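Local coordinates for structural polyprotein, VP3 (Israeli acute paralysis virus, PDB 5CDD) that probably serves as a structural protein of the virus capsid, building the shell together with the other subunits cut from the same polyprotein, at residues B[176-181]-B[237-242]; B[85-90]-B[169-174]; B[150-155]-B[190-195]. One frame throughout, in Å; residues are numbered along the deposited sequence.

The three contacts lie on or beside the four-stranded sheet of the VP3 jelly roll, ordered 90-92, 236-247, 150-159, 189-194, which matches the CHEF sheet of picornavirus-like capsid proteins. Contact 3 pairs its last two strands. Contact 1 sets the connection between these strands against 237-242, and contact 2 joins an earlier part of that connection to the approach to strand 90-92. Centre to centre, contact 1 is about 13 Å from each of the others, which are about 22 Å apart. Contact 2 closes before contact 1 opens, whereas contact 3 interleaves with both. Parts of the long connection thus pack against the sheet and the approach to its edge strand.

Contact 1: B[176-181]-B[237-242]; sequences DQLTGA and FLCIRP
Leu178 and Thr179 pass over strand 237-242 at more than a strand spacing, with 8.0 Å between Leu178 CA and Cys239 CA, so the side chains of alternate strand residues, Phe237, Cys239 and Arg241, fill the gap between the backbones. Leu178 supplies the apolar half of the contact. Its side chain and that of Phe237 lie alongside, running in opposing directions, and the branch that comes closest is Leu178 CD2, which sits 3.6 Å from Phe237 CZ and also lies against CE1 of that ring. Farther back along the leucine, CB rests near the thiol of Cys239, with Leu178 CB 4.3 Å from Cys239 SG. Tyr195 of a neighbouring subunit packs on both Leu178 and Phe237, which brings this apolar patch to a subunit interface.

The polar half belongs to Arg241. A bend at chi3 (-52°) turns its guanidinium toward the loop, and NH1 donates to the backbone carbonyl of Leu178, with 3.0 Å between Arg241 NH1 and Leu178 O. The bond is nearly straight at the hydrogen (167°). The acceptor lies close to the guanidinium plane, but the donor stands well above the carbonyl plane, 63° out of it. Arg241 NH1 has a second acceptor in Ala183 O, while NH2 forms a salt bridge with Glu154 OE1. One buried cation therefore ties two points of the loop to the sheet, and its partners fix the rotation of the guanidinium.

Leu238 and Ile240, the alternate residues of the strand, face strand 132-144 in the interior of the sandwich. Here the E-F connection lies along part of the sheet face opposite that interior, in a jelly roll of the picornavirus-like kind.

Contact 2: B[85-90]-B[169-174]; sequences DDWGGV and NNIGPD
Trp87 lays one face of its indole on Gly172 and Pro173 and turns its NE1 edge to the Ile171 carbonyl. From CB, the first torsion (chi1 -48°) puts CG beside the backbone N and swings the ring system toward the other segment. Trp87 CD2, at the ring fusion, is 3.8 Å from Pro173 CD. Moving outward over the benzene half, CE3 and CZ3 both meet Pro173 CB, the Trp87 CZ3 to Pro173 CB distance being 3.8 Å. Pro173 CD itself sits over the centre of the six-membered ring, 13° off its normal, in a CH-pi contact. At the far end CH2 and CZ2 run under the Gly172 carbonyl carbon, and CZ2 also meets Ile171 CG2, which comes in at the ring edge. NE1 gives a weak, bent hydrogen bond: Trp87 NE1 to Ile171 O is 2.9 Å, with 129° at the hydrogen.

Pro173 is held from further directions. Its CB packs against Val90, with 3.8 Å between Pro173 CB and Val90 CB, and its CG lies by the Asp86 carbonyl.

Tyr98 meets the indole edge-to-face, and Ile162 and Val164 add further packing. The weakly bonded strand 171-173 pairs with 164-166, while segment 85-90 runs into strand 90-92 and bonds through Gly89 to Ile240 of strand 236-247; the tryptophan thus joins that pair to the 90-92 edge of the four-stranded sheet.

Contact 3: B[150-155]-B[190-195]; sequences TGRLEI and KYILDL
Arg152 and Asp194 face each other as a non-hydrogen-bonded pair of two antiparallel strands, and their side chains cross on the same face of the sheet. The guanidinium and carboxylate planes are 52° apart, so the two groups do not meet as a flat bidentate pair. Asp194 OD2 lies at the guanidinium edge instead, 3.6 Å from Arg152 NH1 in a long salt bridge, and it also touches the methylene CG of the arginine. Bends at chi2 (134°) and chi3 fold the arginine over Ile192, whose CG2 covers one guanidinium face at 3.6 Å from Arg152 NH1. Farther along, Glu154 and Lys190 cross with their charged ends apart: Glu154 OE2 rests 3.4 Å from Lys190 CD and bonds Ser185 OG, Lys190 NZ bonds Ser185 O, and Glu154 OE1 forms a salt bridge with Arg241.

On the other face Leu153 stands beside Leu193, with 4.3 Å between Leu153 CB and Leu193 CB, and Ile155 CD1 reaches Leu193 CB. Tyr191, also there, bonds through its hydroxyl to Asn10 of a neighbouring subunit.

Five backbone hydrogen bonds join the strands, including Leu193 N to Leu153 O at 2.7 Å. The chemistry is two-sided: Leu153, Ile155 and Leu193 turn into the sandwich, while charged groups on the Arg152 face are met partly by each other, partly by strand 236-247 (Arg241, weakly Thr244) and partly by Ser185 and the Thr196 amide, which Asp194 OD1 accepts.

Contact 1: B[176-181]-B[237-242]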
loop_
_atom_site.group_PDB
_atom_site.type_symbol
_atom_site.label_atom_id
_atom_site.label_comp_id
_atom_site.label_asym_id
_atom_site.label_seq_id
_atom_site.Cartn_x
_atom_site.Cartn_y
_atom_site.Cartn_z
ATOM N N ASP B 176 45.551 59.213 8.313
ATOM C CA ASP B 176 46.392 60.008 7.427
ATOM C C ASP B 176 46.260 59.578 5.972
ATOM O O ASP B 176 46.479 60.370 5.060
ATOM C CB ASP B 176 47.860 59.906 7.853
ATOM C CG ASP B 176 48.072 60.282 9.304
ATOM O OD1 ASP B 176 47.715 61.416 9.689
ATOM O OD2 ASP B 176 48.602 59.438 10.058
ATOM N N GLN B 177 45.890 58.322 5.760
ATOM C CA GLN B 177 45.741 57.782 4.418
ATOM C C GLN B 177 44.352 57.999 3.844
ATOM O O GLN B 177 44.117 57.729 2.670
ATOM C CB GLN B 177 46.043 56.285 4.432
ATOM C CG GLN B 177 47.492 55.960 4.709
ATOM C CD GLN B 177 48.235 55.527 3.462
ATOM O OE1 GLN B 177 48.072 54.401 2.986
ATOM N NE2 GLN B 177 49.051 56.424 2.920
ATOM N N LEU B 178 43.435 58.499 4.665
ATOM C CA LEU B 178 42.067 58.709 4.219
ATOM C C LEU B 178 41.630 60.170 4.161
ATOM O O LEU B 178 40.487 60.496 4.481
ATOM C CB LEU B 178 41.122 57.900 5.113
ATOM C CG LEU B 178 41.328 56.383 5.046
ATOM C CD1 LEU B 178 40.521 55.706 6.129
ATOM C CD2 LEU B 178 40.925 55.869 3.671
ATOM N N THR B 179 42.546 61.039 3.742
ATOM C CA THR B 179 42.257 62.464 3.607
ATOM C C THR B 179 41.902 62.808 2.162
ATOM O O THR B 179 42.358 62.150 1.231
ATOM C CB THR B 179 43.455 63.321 4.016
ATOM O OG1 THR B 179 44.572 63.013 3.171
ATOM C CG2 THR B 179 43.801 63.081 5.485
ATOM N N GLY B 180 41.103 63.852 1.981
ATOM C CA GLY B 180 40.682 64.255 0.648
ATOM C C GLY B 180 41.678 64.221 -0.502
ATOM O O GLY B 180 41.263 64.043 -1.649
ATOM N N ALA B 181 42.969 64.387 -0.212
ATOM C CA ALA B 181 44.006 64.405 -1.244
ATOM C C ALA B 181 44.461 63.017 -1.666
ATOM O O ALA B 181 44.426 62.673 -2.844
ATOM C CB ALA B 181 45.198 65.211 -0.759
ATOM N N PHE B 237 35.094 49.383 3.610
ATOM C CA PHE B 237 34.883 50.261 4.750
ATOM C C PHE B 237 34.144 51.542 4.386
ATOM O O PHE B 237 34.092 51.940 3.221
ATOM C CB PHE B 237 36.234 50.613 5.387
ATOM C CG PHE B 237 37.126 51.458 4.512
ATOM C CD1 PHE B 237 37.009 52.846 4.505
ATOM C CD2 PHE B 237 38.081 50.866 3.687
ATOM C CE1 PHE B 237 37.828 53.633 3.691
ATOM C CE2 PHE B 237 38.905 51.645 2.869
ATOM C CZ PHE B 237 38.777 53.030 2.873
ATOM N N LEU B 238 33.558 52.170 5.399
ATOM C CA LEU B 238 32.844 53.426 5.227
ATOM C C LEU B 238 33.720 54.503 5.839
ATOM O O LEU B 238 34.464 54.239 6.781
ATOM C CB LEU B 238 31.502 53.403 5.957
ATOM C CG LEU B 238 30.363 52.572 5.379
ATOM C CD1 LEU B 238 29.176 52.630 6.309
ATOM C CD2 LEU B 238 29.966 53.104 4.025
ATOM N N CYS B 239 33.628 55.716 5.314
ATOM C CA CYS B 239 34.433 56.809 5.830
ATOM C C CYS B 239 33.582 58.058 6.006
ATOM O O CYS B 239 32.911 58.500 5.071
ATOM C CB CYS B 239 35.595 57.084 4.876
ATOM S SG CYS B 239 36.864 58.158 5.553
ATOM N N ILE B 240 33.612 58.621 7.212
ATOM C CA ILE B 240 32.840 59.818 7.522
ATOM C C ILE B 240 33.749 61.049 7.595
ATOM O O ILE B 240 34.474 61.243 8.573
ATOM C CB ILE B 240 32.093 59.653 8.863
ATOM C CG1 ILE B 240 31.270 58.363 8.837
ATOM C CG2 ILE B 240 31.182 60.846 9.104
ATOM C CD1 ILE B 240 30.558 58.058 10.137
ATOM N N ARG B 241 33.701 61.877 6.554
ATOM C CA ARG B 241 34.522 63.083 6.486
ATOM C C ARG B 241 33.673 64.313 6.187
ATOM O O ARG B 241 32.764 64.264 5.359
ATOM C CB ARG B 241 35.583 62.937 5.392
ATOM C CG ARG B 241 36.433 61.687 5.505
ATOM C CD ARG B 241 37.515 61.655 4.439
ATOM N NE ARG B 241 36.974 61.856 3.099
ATOM C CZ ARG B 241 37.668 61.681 1.980
ATOM N NH1 ARG B 241 38.936 61.297 2.039
ATOM N NH2 ARG B 241 37.098 61.894 0.802
ATOM N N PRO B 242 33.961 65.436 6.863
ATOM C CA PRO B 242 33.197 66.665 6.633
ATOM C C PRO B 242 33.482 67.256 5.253
ATOM O O PRO B 242 34.637 67.355 4.843
ATOM C CB PRO B 242 33.679 67.587 7.752
ATOM C CG PRO B 242 34.118 66.635 8.828
ATOM C CD PRO B 242 34.833 65.576 8.041
#

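Contact 2: B[85-90]-B[169-174]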
loop_
_atom_site.group_PDB
_atom_site.type_symbol
_atom_site.label_atom_id
_atom_site.label_comp_id
_atom_site.label_asym_id
_atom_site.label_seq_id
_atom_site.Cartn_x
_atom_site.Cartn_y
_atom_site.Cartn_z
ATOM N N ASP B 85 42.521 56.743 18.123
ATOM C CA ASP B 85 43.100 55.865 17.119
ATOM C C ASP B 85 42.192 54.660 16.908
ATOM O O ASP B 85 42.632 53.608 16.445
ATOM C CB ASP B 85 44.503 55.423 17.544
ATOM C CG ASP B 85 45.551 56.496 17.284
ATOM O OD1 ASP B 85 45.263 57.687 17.533
ATOM O OD2 ASP B 85 46.669 56.154 16.845
ATOM N N ASP B 86 40.919 54.820 17.262
ATOM C CA ASP B 86 39.938 53.747 17.095
ATOM C C ASP B 86 39.111 53.978 15.845
ATOM O O ASP B 86 39.371 54.899 15.072
ATOM C CB ASP B 86 38.976 53.678 18.279
ATOM C CG ASP B 86 39.683 53.500 19.600
ATOM O OD1 ASP B 86 40.652 52.714 19.668
ATOM O OD2 ASP B 86 39.252 54.136 20.585
ATOM N N TRP B 87 38.126 53.105 15.662
ATOM C CA TRP B 87 37.201 53.145 14.536
ATOM C C TRP B 87 35.977 54.029 14.781
ATOM O O TRP B 87 35.648 54.366 15.919
ATOM C CB TRP B 87 36.755 51.729 14.165
ATOM C CG TRP B 87 37.887 50.755 14.043
ATOM C CD1 TRP B 87 38.437 50.008 15.045
ATOM C CD2 TRP B 87 38.608 50.421 12.852
ATOM N NE1 TRP B 87 39.455 49.230 14.550
ATOM C CE2 TRP B 87 39.581 49.465 13.206
ATOM C CE3 TRP B 87 38.526 50.838 11.519
ATOM C CZ2 TRP B 87 40.465 48.921 12.278
ATOM C CZ3 TRP B 87 39.405 50.295 10.599
ATOM C CH2 TRP B 87 40.361 49.347 10.983
ATOM N N GLY B 88 35.311 54.388 13.690
ATOM C CA GLY B 88 34.105 55.198 13.704
ATOM C C GLY B 88 34.166 56.230 12.598
ATOM O O GLY B 88 33.208 56.397 11.843
ATOM N N GLY B 89 35.302 56.908 12.483
ATOM C CA GLY B 89 35.501 57.862 11.411
ATOM C C GLY B 89 35.547 56.970 10.190
ATOM O O GLY B 89 35.040 57.279 9.111
ATOM N N VAL B 90 36.193 55.833 10.417
ATOM C CA VAL B 90 36.420 54.774 9.442
ATOM C C VAL B 90 35.752 53.524 10.013
ATOM O O VAL B 90 36.122 53.045 11.087
ATOM C CB VAL B 90 37.921 54.486 9.231
ATOM C CG1 VAL B 90 38.091 53.420 8.161
ATOM C CG2 VAL B 90 38.648 55.759 8.829
ATOM N N ASN B 169 48.744 44.864 20.229
ATOM C CA ASN B 169 47.586 44.104 20.682
ATOM C C ASN B 169 46.241 44.513 20.084
ATOM O O ASN B 169 45.195 44.148 20.618
ATOM C CB ASN B 169 47.490 44.190 22.201
ATOM C CG ASN B 169 47.469 45.622 22.699
ATOM O OD1 ASN B 169 46.878 46.501 22.067
ATOM N ND2 ASN B 169 48.102 45.862 23.841
ATOM N N ASN B 170 46.253 45.263 18.988
ATOM C CA ASN B 170 45.000 45.686 18.372
ATOM C C ASN B 170 45.235 46.170 16.943
ATOM O O ASN B 170 46.339 46.054 16.414
ATOM C CB ASN B 170 44.365 46.809 19.200
ATOM C CG ASN B 170 42.851 46.872 19.048
ATOM O OD1 ASN B 170 42.321 46.877 17.937
ATOM N ND2 ASN B 170 42.149 46.933 20.173
ATOM N N ILE B 171 44.186 46.699 16.322
ATOM C CA ILE B 171 44.264 47.215 14.959
ATOM C C ILE B 171 43.348 48.427 14.813
ATOM O O ILE B 171 42.164 48.365 15.140
ATOM C CB ILE B 171 43.846 46.150 13.922
ATOM C CG1 ILE B 171 44.827 44.976 13.954
ATOM C CG2 ILE B 171 43.814 46.763 12.527
ATOM C CD1 ILE B 171 44.486 43.870 12.987
ATOM N N GLY B 172 43.905 49.530 14.322
ATOM C CA GLY B 172 43.124 50.738 14.147
ATOM C C GLY B 172 43.244 51.276 12.737
ATOM O O GLY B 172 44.021 50.751 11.941
ATOM N N PRO B 173 42.485 52.327 12.393
ATOM C CA PRO B 173 42.529 52.917 11.055
ATOM C C PRO B 173 43.723 53.843 10.841
ATOM O O PRO B 173 44.277 54.395 11.794
ATOM C CB PRO B 173 41.205 53.665 10.977
ATOM C CG PRO B 173 41.058 54.175 12.373
ATOM C CD PRO B 173 41.445 52.971 13.215
ATOM N N ASP B 174 44.110 54.002 9.580
ATOM C CA ASP B 174 45.218 54.870 9.205
ATOM C C ASP B 174 44.608 56.134 8.606
ATOM O O ASP B 174 44.588 56.309 7.387
ATOM C CB ASP B 174 46.102 54.184 8.164
ATOM C CG ASP B 174 47.433 54.881 7.985
ATOM O OD1 ASP B 174 47.451 56.127 7.897
ATOM O OD2 ASP B 174 48.463 54.182 7.923
#

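Contact 3: B[150-155]-B[190-195]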
loop_
_atom_site.group_PDB
_atom_site.type_symbol
_atom_site.label_atom_id
_atom_site.label_comp_id
_atom_site.label_asym_id
_atom_site.label_seq_id
_atom_site.Cartn_x
_atom_site.Cartn_y
_atom_site.Cartn_z
ATOM N N THR B 150 24.961 73.853 11.300
ATOM C CA THR B 150 24.955 73.645 9.860
ATOM C C THR B 150 26.270 73.000 9.445
ATOM O O THR B 150 27.245 73.009 10.199
ATOM C CB THR B 150 24.773 74.972 9.091
ATOM O OG1 THR B 150 25.822 75.881 9.443
ATOM C CG2 THR B 150 23.427 75.598 9.425
ATOM N N GLY B 151 26.290 72.437 8.244
ATOM C CA GLY B 151 27.485 71.779 7.756
ATOM C C GLY B 151 27.074 70.558 6.963
ATOM O O GLY B 151 25.890 70.227 6.912
ATOM N N ARG B 152 28.038 69.883 6.347
ATOM C CA ARG B 152 27.738 68.703 5.550
ATOM C C ARG B 152 28.719 67.572 5.798
ATOM O O ARG B 152 29.927 67.745 5.661
ATOM C CB ARG B 152 27.734 69.066 4.067
ATOM C CG ARG B 152 26.525 69.873 3.650
ATOM C CD ARG B 152 26.918 71.061 2.784
ATOM N NE ARG B 152 27.635 70.654 1.584
ATOM C CZ ARG B 152 27.120 69.893 0.625
ATOM N NH1 ARG B 152 25.874 69.452 0.723
ATOM N NH2 ARG B 152 27.861 69.559 -0.425
ATOM N N LEU B 153 28.185 66.409 6.155
ATOM C CA LEU B 153 29.004 65.239 6.434
ATOM C C LEU B 153 28.988 64.302 5.227
ATOM O O LEU B 153 27.952 64.108 4.593
ATOM C CB LEU B 153 28.461 64.533 7.682
ATOM C CG LEU B 153 29.400 63.687 8.544
ATOM C CD1 LEU B 153 30.609 64.504 8.980
ATOM C CD2 LEU B 153 28.630 63.192 9.758
ATOM N N GLU B 154 30.145 63.734 4.906
ATOM C CA GLU B 154 30.266 62.826 3.773
ATOM C C GLU B 154 30.531 61.403 4.241
ATOM O O GLU B 154 31.364 61.172 5.118
ATOM C CB GLU B 154 31.406 63.277 2.862
ATOM C CG GLU B 154 31.779 62.286 1.773
ATOM C CD GLU B 154 33.046 62.684 1.036
ATOM O OE1 GLU B 154 34.095 62.860 1.695
ATOM O OE2 GLU B 154 32.994 62.814 -0.207
ATOM N N ILE B 155 29.816 60.451 3.653
ATOM C CA ILE B 155 29.983 59.045 3.993
ATOM C C ILE B 155 30.083 58.277 2.682
ATOM O O ILE B 155 29.105 58.174 1.946
ATOM C CB ILE B 155 28.780 58.512 4.798
ATOM C CG1 ILE B 155 28.532 59.395 6.023
ATOM C CG2 ILE B 155 29.049 57.082 5.238
ATOM C CD1 ILE B 155 27.181 60.091 6.025
ATOM N N LYS B 190 28.633 57.252 -2.380
ATOM C CA LYS B 190 28.558 58.033 -1.152
ATOM C C LYS B 190 27.243 58.770 -0.947
ATOM O O LYS B 190 26.368 58.781 -1.814
ATOM C CB LYS B 190 29.701 59.051 -1.116
ATOM C CG LYS B 190 29.683 60.038 -2.274
ATOM C CD LYS B 190 30.791 61.068 -2.144
ATOM C CE LYS B 190 30.813 62.001 -3.345
ATOM N NZ LYS B 190 31.037 61.251 -4.615
ATOM N N TYR B 191 27.126 59.384 0.225
ATOM C CA TYR B 191 25.956 60.164 0.597
ATOM C C TYR B 191 26.438 61.364 1.401
ATOM O O TYR B 191 27.322 61.239 2.249
ATOM C CB TYR B 191 24.995 59.345 1.458
ATOM C CG TYR B 191 23.789 60.142 1.898
ATOM C CD1 TYR B 191 22.769 60.447 0.998
ATOM C CD2 TYR B 191 23.691 60.639 3.196
ATOM C CE1 TYR B 191 21.683 61.229 1.379
ATOM C CE2 TYR B 191 22.608 61.425 3.588
ATOM C CZ TYR B 191 21.608 61.715 2.674
ATOM O OH TYR B 191 20.535 62.490 3.050
ATOM N N ILE B 192 25.861 62.527 1.129
ATOM C CA ILE B 192 26.238 63.735 1.843
ATOM C C ILE B 192 25.089 64.188 2.729
ATOM O O ILE B 192 24.049 64.630 2.241
ATOM C CB ILE B 192 26.614 64.866 0.866
ATOM C CG1 ILE B 192 27.847 64.453 0.061
ATOM C CG2 ILE B 192 26.887 66.151 1.633
ATOM C CD1 ILE B 192 28.300 65.484 -0.943
ATOM N N LEU B 193 25.282 64.060 4.035
ATOM C CA LEU B 193 24.269 64.451 5.001
ATOM C C LEU B 193 24.384 65.943 5.295
ATOM O O LEU B 193 25.396 66.403 5.825
ATOM C CB LEU B 193 24.444 63.647 6.292
ATOM C CG LEU B 193 23.405 63.842 7.397
ATOM C CD1 LEU B 193 22.027 63.463 6.883
ATOM C CD2 LEU B 193 23.778 62.989 8.595
ATOM N N ASP B 194 23.345 66.693 4.942
ATOM C CA ASP B 194 23.322 68.135 5.168
ATOM C C ASP B 194 22.484 68.435 6.408
ATOM O O ASP B 194 21.266 68.260 6.399
ATOM C CB ASP B 194 22.724 68.843 3.952
ATOM C CG ASP B 194 22.958 70.341 3.975
ATOM O OD1 ASP B 194 22.553 70.996 4.959
ATOM O OD2 ASP B 194 23.547 70.865 3.004
ATOM N N LEU B 195 23.141 68.891 7.472
ATOM C CA LEU B 195 22.466 69.203 8.729
ATOM C C LEU B 195 21.297 70.178 8.597
ATOM O O LEU B 195 20.514 70.346 9.533
ATOM C CB LEU B 195 23.474 69.752 9.743
ATOM C CG LEU B 195 24.441 68.755 10.391
ATOM C CD1 LEU B 195 25.236 68.021 9.326
ATOM C CD2 LEU B 195 25.373 69.499 11.334
#